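Local coordinates for protein C-type lectin domain family 4 member F (Mus musculus, PDB 6JJJ) that acts as a Kupffer cell receptor with affinity for galactose and fucose, carried by its extracellular C-type lectin domain, and may take part in endocytosis, at residues 115-118 with 124-127; 118-123 with 136-141; 26-31 with 35-40. All blocks are in the same frame, centred on the assembly; numbering follows the deposited sequence.

Contact 1. Residues 115-118 with 124-127. With CA (calcium ion), chain G; CA (calcium ion), chain H.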
# COMPACT_ATOMS: atom_id res chain seq x y z
N PRO A 115 36.77 -5.07 5.62
CA PRO A 115 36.55 -6.18 6.56
C PRO A 115 37.79 -6.58 7.36
O PRO A 115 38.92 -6.42 6.88
CB PRO A 115 36.12 -7.34 5.65
CG PRO A 115 36.77 -7.03 4.33
CD PRO A 115 36.79 -5.53 4.21
N ASP A 116 37.58 -7.09 8.57
CA ASP A 116 38.66 -7.56 9.42
C ASP A 116 38.68 -9.07 9.59
O ASP A 116 39.74 -9.62 9.93
CB ASP A 116 38.57 -6.90 10.80
CG ASP A 116 37.24 -7.14 11.48
OD1 ASP A 116 36.36 -7.77 10.84
OD2 ASP A 116 37.06 -6.70 12.63
N ASN A 117 37.56 -9.75 9.38
CA ASN A 117 37.48 -11.20 9.52
C ASN A 117 37.84 -11.61 10.95
O ASN A 117 38.60 -12.56 11.17
CB ASN A 117 38.38 -11.91 8.51
CG ASN A 117 37.94 -13.33 8.26
OD1 ASN A 117 36.75 -13.64 8.26
ND2 ASN A 117 38.91 -14.22 8.04
N TRP A 118 37.31 -10.88 11.92
CA TRP A 118 37.67 -11.09 13.32
C TRP A 118 37.34 -12.52 13.74
O TRP A 118 36.39 -13.13 13.25
CB TRP A 118 36.93 -10.09 14.20
CG TRP A 118 37.49 -9.93 15.56
CD1 TRP A 118 38.70 -9.39 15.90
CD2 TRP A 118 36.87 -10.31 16.80
NE1 TRP A 118 38.87 -9.41 17.26
CE2 TRP A 118 37.76 -9.97 17.84
CE3 TRP A 118 35.65 -10.91 17.12
CZ2 TRP A 118 37.46 -10.21 19.18
CZ3 TRP A 118 35.36 -11.14 18.46
CH2 TRP A 118 36.26 -10.79 19.46
N GLU A 124 33.75 -18.76 15.46
CA GLU A 124 33.79 -18.60 14.01
C GLU A 124 34.53 -17.34 13.59
O GLU A 124 34.73 -16.41 14.37
CB GLU A 124 32.37 -18.55 13.42
CG GLU A 124 31.23 -18.37 14.43
CD GLU A 124 29.86 -18.66 13.82
OE1 GLU A 124 29.75 -18.69 12.57
OE2 GLU A 124 28.89 -18.84 14.59
N ARG A 125 34.93 -17.34 12.32
CA ARG A 125 35.47 -16.15 11.67
C ARG A 125 34.28 -15.28 11.26
O ARG A 125 33.15 -15.49 11.70
CB ARG A 125 36.33 -16.55 10.48
CG ARG A 125 37.52 -17.41 10.85
CD ARG A 125 38.48 -16.72 11.79
NE ARG A 125 39.76 -17.43 11.85
CZ ARG A 125 40.00 -18.49 12.62
NH1 ARG A 125 39.04 -18.97 13.40
NH2 ARG A 125 41.19 -19.06 12.61
N GLU A 126 34.51 -14.28 10.41
CA GLU A 126 33.44 -13.41 9.93
C GLU A 126 33.31 -13.55 8.42
O GLU A 126 34.22 -13.18 7.67
CB GLU A 126 33.71 -11.95 10.32
CG GLU A 126 33.74 -11.72 11.82
CD GLU A 126 33.85 -10.25 12.17
OE1 GLU A 126 34.53 -9.52 11.43
OE2 GLU A 126 33.25 -9.83 13.18
N ASP A 127 32.18 -14.11 7.97
CA ASP A 127 31.93 -14.34 6.55
C ASP A 127 30.56 -13.81 6.11
O ASP A 127 30.06 -14.22 5.06
CB ASP A 127 32.03 -15.83 6.21
CG ASP A 127 33.39 -16.40 6.51
OD1 ASP A 127 34.38 -15.65 6.40
OD2 ASP A 127 33.46 -17.60 6.86
CA CA G . 35.45 -13.75 5.74
CA CA H . 34.11 -7.36 11.74
O HOH W 1 34.36 -6.22 13.70
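The calcium-binding loop of the C-type lectin domain folds back here, bringing D116 and N117 against E126 around two calcium ions. On one ion (chain H), D116 OD1 binds at 2.5 Å and E126 OE1 at 2.2 Å. Their carboxylates, turned 49° apart, are held together by the metal despite their like charge. Water 1 joins this ion and donates to D116 OD2. E126 CG stands anti to its carbonyl carbon (chi1 -63°) and the chain beyond is extended, carrying OE1 to the ion and to within reach of W118 N. That backbone N meets E126 OE1 at 3.1 Å, coming from above the carboxylate plane.

The second ion (chain G) takes N117 OD1 at 2.8 Å, the backbone O of E126 and D127 OD1, with D86 and E90 adding ligands. N117 OD1 also accepts from E126 N at 3.2 Å, the donor lying 42° out of the carbonyl plane. An amide oxygen suits this place because it can bind a metal and a peptide N-H without adding charge. P115, preceded by a cis peptide bond, and D116 belong to the QPD sequence motif, which in C-type lectins is typical of galactose-selective, calcium-dependent sugar sites.

Contact 2. Residues 118-123 with 136-141. With CA (calcium ion), chain H.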
# COMPACT_ATOMS: atom_id res chain seq x y z
N TRP A 118 37.31 -10.88 11.92
CA TRP A 118 37.67 -11.09 13.32
C TRP A 118 37.34 -12.52 13.74
O TRP A 118 36.39 -13.13 13.25
CB TRP A 118 36.93 -10.09 14.20
CG TRP A 118 37.49 -9.93 15.56
CD1 TRP A 118 38.70 -9.39 15.90
CD2 TRP A 118 36.87 -10.31 16.80
NE1 TRP A 118 38.87 -9.41 17.26
CE2 TRP A 118 37.76 -9.97 17.84
CE3 TRP A 118 35.65 -10.91 17.12
CZ2 TRP A 118 37.46 -10.21 19.18
CZ3 TRP A 118 35.36 -11.14 18.46
CH2 TRP A 118 36.26 -10.79 19.46
N ARG A 119 38.15 -13.05 14.66
CA ARG A 119 37.95 -14.40 15.17
C ARG A 119 37.07 -14.32 16.42
O ARG A 119 37.49 -13.76 17.44
CB ARG A 119 39.28 -15.07 15.48
CG ARG A 119 39.20 -16.58 15.67
CD ARG A 119 38.97 -16.99 17.13
NE ARG A 119 38.93 -18.45 17.26
CZ ARG A 119 38.59 -19.09 18.37
NH1 ARG A 119 38.26 -18.41 19.47
NH2 ARG A 119 38.57 -20.42 18.39
N HIS A 120 35.87 -14.88 16.34
CA HIS A 120 34.96 -14.81 17.47
C HIS A 120 35.26 -15.93 18.47
O HIS A 120 35.95 -16.90 18.17
CB HIS A 120 33.50 -14.91 17.00
CG HIS A 120 32.95 -13.62 16.49
ND1 HIS A 120 31.96 -12.92 17.16
CD2 HIS A 120 33.25 -12.89 15.40
CE1 HIS A 120 31.67 -11.82 16.49
NE2 HIS A 120 32.44 -11.78 15.41
N ARG A 121 34.75 -15.75 19.68
CA ARG A 121 35.02 -16.70 20.76
C ARG A 121 34.37 -18.05 20.51
O ARG A 121 35.02 -19.09 20.68
CB ARG A 121 34.52 -16.10 22.06
CG ARG A 121 35.22 -14.82 22.49
CD ARG A 121 34.47 -14.16 23.64
NE ARG A 121 33.88 -15.15 24.55
CZ ARG A 121 33.17 -14.84 25.62
NH1 ARG A 121 32.97 -13.57 25.95
NH2 ARG A 121 32.64 -15.80 26.37
N ASN A 122 33.11 -18.06 20.07
CA ASN A 122 32.37 -19.29 19.83
C ASN A 122 31.76 -19.28 18.43
O ASN A 122 30.65 -18.78 18.24
CB ASN A 122 31.29 -19.49 20.91
CG ASN A 122 30.47 -20.75 20.69
OD1 ASN A 122 30.81 -21.60 19.86
ND2 ASN A 122 29.36 -20.87 21.42
N GLY A 123 32.50 -19.80 17.46
CA GLY A 123 33.94 -19.96 17.53
C GLY A 123 34.41 -19.71 16.11
O GLY A 123 35.39 -20.30 15.65
N ASN A 136 30.07 -4.16 7.62
CA ASN A 136 30.99 -4.83 8.53
C ASN A 136 30.79 -6.33 8.37
O ASN A 136 29.66 -6.81 8.46
CB ASN A 136 30.76 -4.42 9.99
CG ASN A 136 31.53 -5.29 10.96
OD1 ASN A 136 32.68 -5.66 10.71
ND2 ASN A 136 30.89 -5.63 12.08
N ASP A 137 31.87 -7.06 8.11
CA ASP A 137 31.78 -8.51 8.07
C ASP A 137 31.60 -9.04 9.50
O ASP A 137 32.14 -8.48 10.46
CB ASP A 137 33.00 -9.13 7.40
CG ASP A 137 34.27 -8.98 8.20
OD1 ASP A 137 34.37 -8.06 9.04
OD2 ASP A 137 35.19 -9.80 7.97
N MET A 138 30.81 -10.10 9.64
CA MET A 138 30.34 -10.53 10.94
C MET A 138 30.21 -12.04 10.96
O MET A 138 30.14 -12.70 9.92
CB MET A 138 28.99 -9.86 11.27
CG MET A 138 28.39 -10.24 12.60
SD MET A 138 29.48 -9.77 13.96
CE MET A 138 28.69 -10.61 15.33
N ALA A 139 30.19 -12.60 12.17
CA ALA A 139 29.96 -14.03 12.34
C ALA A 139 28.56 -14.37 11.87
O ALA A 139 27.57 -13.77 12.32
CB ALA A 139 30.16 -14.43 13.80
N CYS A 140 28.46 -15.33 10.95
CA CYS A 140 27.17 -15.61 10.32
C CYS A 140 26.16 -16.16 11.32
O CYS A 140 24.96 -15.87 11.21
CB CYS A 140 27.37 -16.57 9.15
SG CYS A 140 28.45 -15.93 7.84
N GLY A 141 26.61 -16.93 12.31
CA GLY A 141 25.68 -17.47 13.28
C GLY A 141 24.96 -16.43 14.11
O GLY A 141 23.98 -16.77 14.78
CA CA H . 34.11 -7.36 11.74
O HOH W 1 34.36 -6.22 13.70
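H120 lays its imidazole flat against A139 and turns one end of the ring to M138. A139 CB stands almost over the ring centre, 3.8 Å from the centroid and 8° off the normal, a CH-pi contact. A methyl suits this position: it is compact and apolar and can sit squarely on the ring face. W118 lies on the opposite face, its CE3 offset toward the rim, so the imidazole is sandwiched between an indole edge and a methyl. M138 crosses H120 at about a right angle: its methyl, CE, meets H120 CE1 at 3.4 Å, while SD approaches obliquely, 4.7 Å from the centroid. The methionine chain starts anti to the backbone N (chi1 180°) and bends at chi2 (61°), which returns its tip to the ring although CB points away.

H120 NE2 is satisfied by a hydrogen bond to E126 OE2, whose partner oxygen OE1 binds calcium. On the facing segment N136 OD1, D137 O and D137 OD1 bind that ion. A139 and W118 on opposite faces, with the bond to E126, probably restrain this second-shell ring in tilt and rotation. The nearby carboxylate could favour a protonated imidazole, although the calcium it binds would offset this.

Contact 3. Residues 26-31 with 35-40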
# COMPACT_ATOMS: atom_id res chain seq x y z
N GLN A 26 2.27 -6.30 3.18
CA GLN A 26 3.18 -6.91 4.14
C GLN A 26 4.37 -6.01 4.44
O GLN A 26 5.38 -6.49 4.98
CB GLN A 26 3.63 -8.28 3.63
CG GLN A 26 2.47 -9.22 3.36
CD GLN A 26 2.91 -10.57 2.84
OE1 GLN A 26 3.59 -11.32 3.53
NE2 GLN A 26 2.53 -10.88 1.61
N ASN A 27 4.27 -4.72 4.14
CA ASN A 27 5.31 -3.74 4.47
C ASN A 27 6.58 -4.00 3.65
O ASN A 27 7.69 -4.05 4.18
CB ASN A 27 5.61 -3.74 5.97
CG ASN A 27 5.13 -2.48 6.67
OD1 ASN A 27 5.02 -1.42 6.06
ND2 ASN A 27 4.83 -2.60 7.96
N TRP A 28 6.40 -4.19 2.34
CA TRP A 28 7.50 -4.09 1.39
C TRP A 28 7.53 -2.65 0.88
O TRP A 28 6.50 -2.11 0.48
CB TRP A 28 7.33 -5.06 0.22
CG TRP A 28 7.68 -6.48 0.56
CD1 TRP A 28 6.93 -7.36 1.27
CD2 TRP A 28 8.88 -7.18 0.19
NE1 TRP A 28 7.57 -8.57 1.38
CE2 TRP A 28 8.78 -8.48 0.73
CE3 TRP A 28 10.03 -6.84 -0.52
CZ2 TRP A 28 9.77 -9.44 0.56
CZ3 TRP A 28 11.02 -7.79 -0.69
CH2 TRP A 28 10.89 -9.08 -0.15
N LYS A 29 8.70 -2.03 0.92
CA LYS A 29 8.84 -0.65 0.48
C LYS A 29 9.52 -0.60 -0.88
O LYS A 29 10.50 -1.32 -1.13
CB LYS A 29 9.63 0.17 1.51
CG LYS A 29 8.74 0.73 2.62
CD LYS A 29 8.29 -0.37 3.58
CE LYS A 29 7.42 0.16 4.72
NZ LYS A 29 6.02 0.44 4.30
N TYR A 30 8.99 0.24 -1.76
CA TYR A 30 9.50 0.36 -3.12
C TYR A 30 10.64 1.38 -3.18
O TYR A 30 10.62 2.40 -2.49
CB TYR A 30 8.38 0.79 -4.08
CG TYR A 30 8.85 1.08 -5.48
CD1 TYR A 30 9.32 2.34 -5.84
CD2 TYR A 30 8.83 0.09 -6.46
CE1 TYR A 30 9.75 2.61 -7.12
CE2 TYR A 30 9.26 0.35 -7.75
CZ TYR A 30 9.72 1.61 -8.07
OH TYR A 30 10.15 1.87 -9.36
N PHE A 31 11.62 1.09 -4.03
CA PHE A 31 12.71 2.03 -4.28
C PHE A 31 13.39 1.66 -5.59
O PHE A 31 13.92 0.55 -5.73
CB PHE A 31 13.72 2.01 -3.13
CG PHE A 31 14.95 2.83 -3.39
CD1 PHE A 31 14.97 4.19 -3.12
CD2 PHE A 31 16.09 2.24 -3.92
CE1 PHE A 31 16.10 4.95 -3.37
CE2 PHE A 31 17.22 3.00 -4.17
CZ PHE A 31 17.22 4.35 -3.89
N PHE A 35 11.60 -3.90 -4.76
CA PHE A 35 10.91 -3.84 -3.48
C PHE A 35 11.83 -4.36 -2.38
O PHE A 35 12.54 -5.35 -2.56
CB PHE A 35 9.62 -4.67 -3.51
CG PHE A 35 8.48 -3.97 -4.19
CD1 PHE A 35 7.69 -3.06 -3.50
CD2 PHE A 35 8.18 -4.23 -5.52
CE1 PHE A 35 6.64 -2.42 -4.12
CE2 PHE A 35 7.12 -3.60 -6.15
CZ PHE A 35 6.36 -2.69 -5.45
N TYR A 36 11.83 -3.66 -1.25
CA TYR A 36 12.68 -4.00 -0.11
C TYR A 36 11.82 -4.30 1.10
O TYR A 36 10.79 -3.65 1.33
CB TYR A 36 13.64 -2.85 0.21
CG TYR A 36 14.59 -2.52 -0.91
CD1 TYR A 36 14.18 -1.76 -2.00
CD2 TYR A 36 15.91 -2.95 -0.87
CE1 TYR A 36 15.06 -1.45 -3.02
CE2 TYR A 36 16.79 -2.64 -1.88
CZ TYR A 36 16.37 -1.90 -2.95
OH TYR A 36 17.26 -1.60 -3.96
N TYR A 37 12.23 -5.29 1.88
CA TYR A 37 11.55 -5.68 3.11
C TYR A 37 12.53 -5.59 4.27
O TYR A 37 13.55 -6.29 4.28
CB TYR A 37 10.98 -7.09 3.00
CG TYR A 37 10.36 -7.59 4.29
CD1 TYR A 37 9.02 -7.34 4.59
CD2 TYR A 37 11.11 -8.32 5.20
CE1 TYR A 37 8.46 -7.80 5.76
CE2 TYR A 37 10.55 -8.79 6.37
CZ TYR A 37 9.23 -8.53 6.65
OH TYR A 37 8.67 -8.99 7.82
N PHE A 38 12.22 -4.75 5.25
CA PHE A 38 13.02 -4.60 6.46
C PHE A 38 12.37 -5.42 7.57
O PHE A 38 11.23 -5.15 7.95
CB PHE A 38 13.16 -3.13 6.85
CG PHE A 38 13.85 -2.31 5.79
CD1 PHE A 38 13.14 -1.83 4.70
CD2 PHE A 38 15.20 -2.03 5.88
CE1 PHE A 38 13.76 -1.09 3.72
CE2 PHE A 38 15.83 -1.28 4.90
CZ PHE A 38 15.11 -0.81 3.82
N SER A 39 13.09 -6.43 8.06
CA SER A 39 12.47 -7.43 8.91
C SER A 39 12.12 -6.84 10.28
O SER A 39 12.70 -5.85 10.74
CB SER A 39 13.40 -8.63 9.09
OG SER A 39 14.57 -8.29 9.80
N ARG A 40 11.13 -7.46 10.92
CA ARG A 40 10.74 -7.12 12.28
C ARG A 40 11.31 -8.08 13.32
O ARG A 40 11.39 -7.72 14.50
CB ARG A 40 9.21 -7.07 12.40
CG ARG A 40 8.51 -8.40 12.15
CD ARG A 40 6.99 -8.22 12.07
NE ARG A 40 6.48 -8.38 10.71
CZ ARG A 40 6.12 -9.54 10.18
NH1 ARG A 40 6.21 -10.66 10.89
NH2 ARG A 40 5.67 -9.59 8.93
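W28 reaches from strand 28-31 across its antiparallel partner to Y37, and much of its indole lies against that strand. CB begins near the backbone O of Y36. CG stands anti to the carbonyl carbon (chi1 -77°), which swings the ring over the other strand. CD1 and NE1 pass the Y37 ring, NE1 coming 3.7 Å from Y37 CD1; the two aromatic planes meet obliquely, 40° apart. The six-membered ring receives Y37 CB over its centre, 3.3 Å from the centroid, a CH-pi contact, and CE2, CZ2 and CH2 all have this CB as nearest partner on the facing strand. CE3 lies near Y36 C and F35 O and packs on F35 CB at 3.7 Å; CZ3 lies beside the same O. L23 of helix 9-25 and K150 of strand 147-151 also pack on the indole. A broad flat ring suits this place, covering parts of two side chains on one sheet face.

Y30 directs its edge at the face of F35, a T-shaped pair with centroids 5.4 Å apart. Beside Y36, which lies on the face of K29, F31 CB packs on Y36 CE1 (3.7 Å); the Y36 ring also meets F70 of helix 65-75, and Y36 OH bonds to E67. K29 and Y36 form a hydrogen-bonded pair, K29 N to Y36 O and Y36 N to K29 O, each 2.7 Å. N27, with positive phi, is the C-prime residue of a Schellman motif that closes helix 9-25, and its OD1 accepts from K29 NZ.

The backbone of Y30 bonds to one neighbouring subunit, and R40 NH1 to Q73 of another. Thus one pair of backbone bonds and aromatic packing (W28, Y30, F35 and Y37 on one face, Y36 on the other) hold a hairpin joining the N-terminal helix to the lectin domain.

In the fold
Contacts 1 and 2 form one site: their centres are 5 Å apart, they share W118, and both supply the calcium ion of chain H and its water. D116 and E126 come from contact 1, N136 and D137 from contact 2. D116 OD1 lies 2.7 Å from D137 OD1, both on the ion, and N117 N donates to D137 OD2 at 2.8 Å. As in other galactose-type lectins, this ion is probably where sugar binds. Contact 3 lies on the opposite side of the chain's centre, about 28 Å from contact 1 and 27 Å from contact 2 between centres. It meets two neighbouring subunits, while D127 beside the calcium also packs on Q12 of a neighbouring subunit.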